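Side-chain contact in LPXTG cell wall surface protein (Streptococcus gordonii, PDB 7AVH), which is a tandem-repeat adhesin of the bacterial cell wall, probably mediating surface interactions, and whose repeat number probably sets how far it projects: residues Glu16-Val21 and Val48-Gly53. Residues are numbered along the deposited sequence; the frame is centred on the assembly and turned at random.
Sequences ELPQEV and VKTAEG
With CG1 trans to the backbone N (chi1 178°), V48 spreads its two methyls over different residues of the short helix that begins at Q19. CG1 lies against the CB methylene of E20 at 3.7 Å, while CG2 meets CG2 of V21 at 3.9 Å, the two valines approaching at a slant. E20 thus contributes aliphatic carbon to the contact through CB. Just ahead of the helix, at its N-cap position, the ring of P18 presents CG to CG2 of T50, 4.1 Å away and at about a right angle. No hydrogen bond links the two segments; their closest approaches are between carbon atoms. This is the first of the two SHIRT domains in this construct, whose family belongs to the ubiquitin clan: strand 47-50 pairs with strand 53-60 in a hairpin, from which W55 packs on P18 and V21, and V21 also reaches W78 and F8. The methyl of T50 can face the proline while its hydroxyl serves the hairpin loop, because chi1 of 74° sets OG1 between N and C. OG1 accepts from the backbone N of E52 at 3.2 Å, forming an ST turn, and donates to the carbonyl O of G53 from 43° above the carbonyl plane. That oxygen also receives the backbone N of T50, at 2.8 Å, so two donors from one residue grip it across the turn.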
loop_
_atom_site.group_PDB
_atom_site.type_symbol
_atom_site.label_atom_id
_atom_site.label_comp_id
_atom_site.label_asym_id
_atom_site.label_seq_id
_atom_site.Cartn_x
_atom_site.Cartn_y
_atom_site.Cartn_z
ATOM N N GLU A 16 -8.822 -10.617 3.183
ATOM C CA GLU A 16 -9.808 -11.629 2.701
ATOM C C GLU A 16 -9.951 -11.485 1.210
ATOM O O GLU A 16 -9.766 -10.419 0.583
ATOM C CB GLU A 16 -11.170 -11.467 3.406
ATOM C CG GLU A 16 -11.062 -11.653 4.906
ATOM C CD GLU A 16 -10.635 -13.028 5.425
ATOM O OE1 GLU A 16 -11.004 -14.070 4.796
ATOM O OE2 GLU A 16 -9.946 -13.066 6.501
ATOM N N LEU A 17 -10.211 -12.623 0.573
ATOM C CA LEU A 17 -10.456 -12.634 -0.866
ATOM C C LEU A 17 -11.707 -11.842 -1.210
ATOM O O LEU A 17 -12.743 -11.998 -0.566
ATOM C CB LEU A 17 -10.717 -14.063 -1.390
ATOM C CG LEU A 17 -9.550 -15.019 -1.257
ATOM C CD1 LEU A 17 -9.972 -16.401 -1.755
ATOM C CD2 LEU A 17 -8.310 -14.599 -1.983
ATOM N N PRO A 18 -11.635 -11.039 -2.288
ATOM C CA PRO A 18 -12.800 -10.349 -2.800
ATOM C C PRO A 18 -13.707 -11.312 -3.584
ATOM O O PRO A 18 -13.231 -12.350 -4.102
ATOM C CB PRO A 18 -12.177 -9.262 -3.671
ATOM C CG PRO A 18 -11.003 -9.848 -4.214
ATOM C CD PRO A 18 -10.458 -10.734 -3.122
ATOM N N GLN A 19 -14.933 -10.889 -3.843
ATOM C CA GLN A 19 -15.869 -11.724 -4.590
ATOM C C GLN A 19 -15.350 -11.956 -5.997
ATOM O O GLN A 19 -15.568 -13.052 -6.550
ATOM C CB GLN A 19 -17.235 -11.058 -4.647
ATOM C CG GLN A 19 -18.268 -11.976 -5.290
ATOM C CD GLN A 19 -18.432 -13.246 -4.519
ATOM O OE1 GLN A 19 -18.664 -13.276 -3.329
ATOM N NE2 GLN A 19 -18.403 -14.334 -5.223
ATOM N N GLU A 20 -14.644 -11.054 -6.616
ATOM C CA GLU A 20 -14.142 -11.216 -7.998
ATOM C C GLU A 20 -13.155 -12.377 -8.050
ATOM O O GLU A 20 -13.058 -13.012 -9.132
ATOM C CB GLU A 20 -13.536 -9.937 -8.522
ATOM C CG GLU A 20 -14.590 -8.859 -8.767
ATOM C CD GLU A 20 -15.051 -8.055 -7.550
ATOM O OE1 GLU A 20 -14.472 -8.231 -6.416
ATOM O OE2 GLU A 20 -15.985 -7.259 -7.744
ATOM N N VAL A 21 -12.417 -12.641 -7.027
ATOM C CA VAL A 21 -11.526 -13.794 -6.994
ATOM C C VAL A 21 -12.386 -15.029 -6.787
ATOM O O VAL A 21 -12.216 -16.087 -7.485
ATOM C CB VAL A 21 -10.397 -13.704 -5.984
ATOM C CG1 VAL A 21 -9.692 -15.025 -5.749
ATOM C CG2 VAL A 21 -9.409 -12.616 -6.452
ATOM N N VAL A 48 -6.490 -10.274 -10.631
ATOM C CA VAL A 48 -7.712 -9.466 -10.443
ATOM C C VAL A 48 -7.299 -8.142 -9.762
ATOM O O VAL A 48 -6.768 -8.186 -8.660
ATOM C CB VAL A 48 -8.744 -10.162 -9.555
ATOM C CG1 VAL A 48 -9.943 -9.304 -9.339
ATOM C CG2 VAL A 48 -9.220 -11.473 -10.172
ATOM N N LYS A 49 -7.556 -7.050 -10.463
ATOM C CA LYS A 49 -7.347 -5.722 -9.865
ATOM C C LYS A 49 -8.626 -5.303 -9.151
ATOM O O LYS A 49 -9.714 -5.337 -9.743
ATOM C CB LYS A 49 -6.908 -4.764 -10.956
ATOM C CG LYS A 49 -6.630 -3.354 -10.361
ATOM C CD LYS A 49 -6.392 -2.321 -11.483
ATOM C CE LYS A 49 -6.137 -0.942 -10.940
ATOM N NZ LYS A 49 -5.790 -0.019 -12.044
ATOM N N THR A 50 -8.416 -4.712 -7.961
ATOM C CA THR A 50 -9.488 -4.051 -7.210
ATOM C C THR A 50 -9.024 -2.624 -6.859
ATOM O O THR A 50 -7.850 -2.320 -7.083
ATOM C CB THR A 50 -9.888 -4.787 -5.942
ATOM O OG1 THR A 50 -8.850 -4.585 -4.966
ATOM C CG2 THR A 50 -10.158 -6.285 -6.150
ATOM N N ALA A 51 -9.922 -1.825 -6.289
ATOM C CA ALA A 51 -9.508 -0.461 -5.870
ATOM C C ALA A 51 -8.452 -0.536 -4.780
ATOM O O ALA A 51 -7.708 0.462 -4.654
ATOM C CB ALA A 51 -10.702 0.269 -5.422
ATOM N N GLU A 52 -8.368 -1.619 -4.009
ATOM C CA GLU A 52 -7.381 -1.778 -2.917
ATOM C C GLU A 52 -5.988 -2.185 -3.446
ATOM O O GLU A 52 -4.984 -1.965 -2.785
ATOM C CB GLU A 52 -7.969 -2.765 -1.882
ATOM C CG GLU A 52 -9.311 -2.345 -1.266
ATOM C CD GLU A 52 -9.232 -1.271 -0.199
ATOM O OE1 GLU A 52 -8.287 -1.314 0.574
ATOM O OE2 GLU A 52 -10.128 -0.402 -0.153
ATOM N N GLY A 53 -5.950 -2.990 -4.526
ATOM C CA GLY A 53 -4.720 -3.582 -5.028
ATOM C C GLY A 53 -5.011 -4.746 -5.951
ATOM O O GLY A 53 -6.077 -4.765 -6.510
#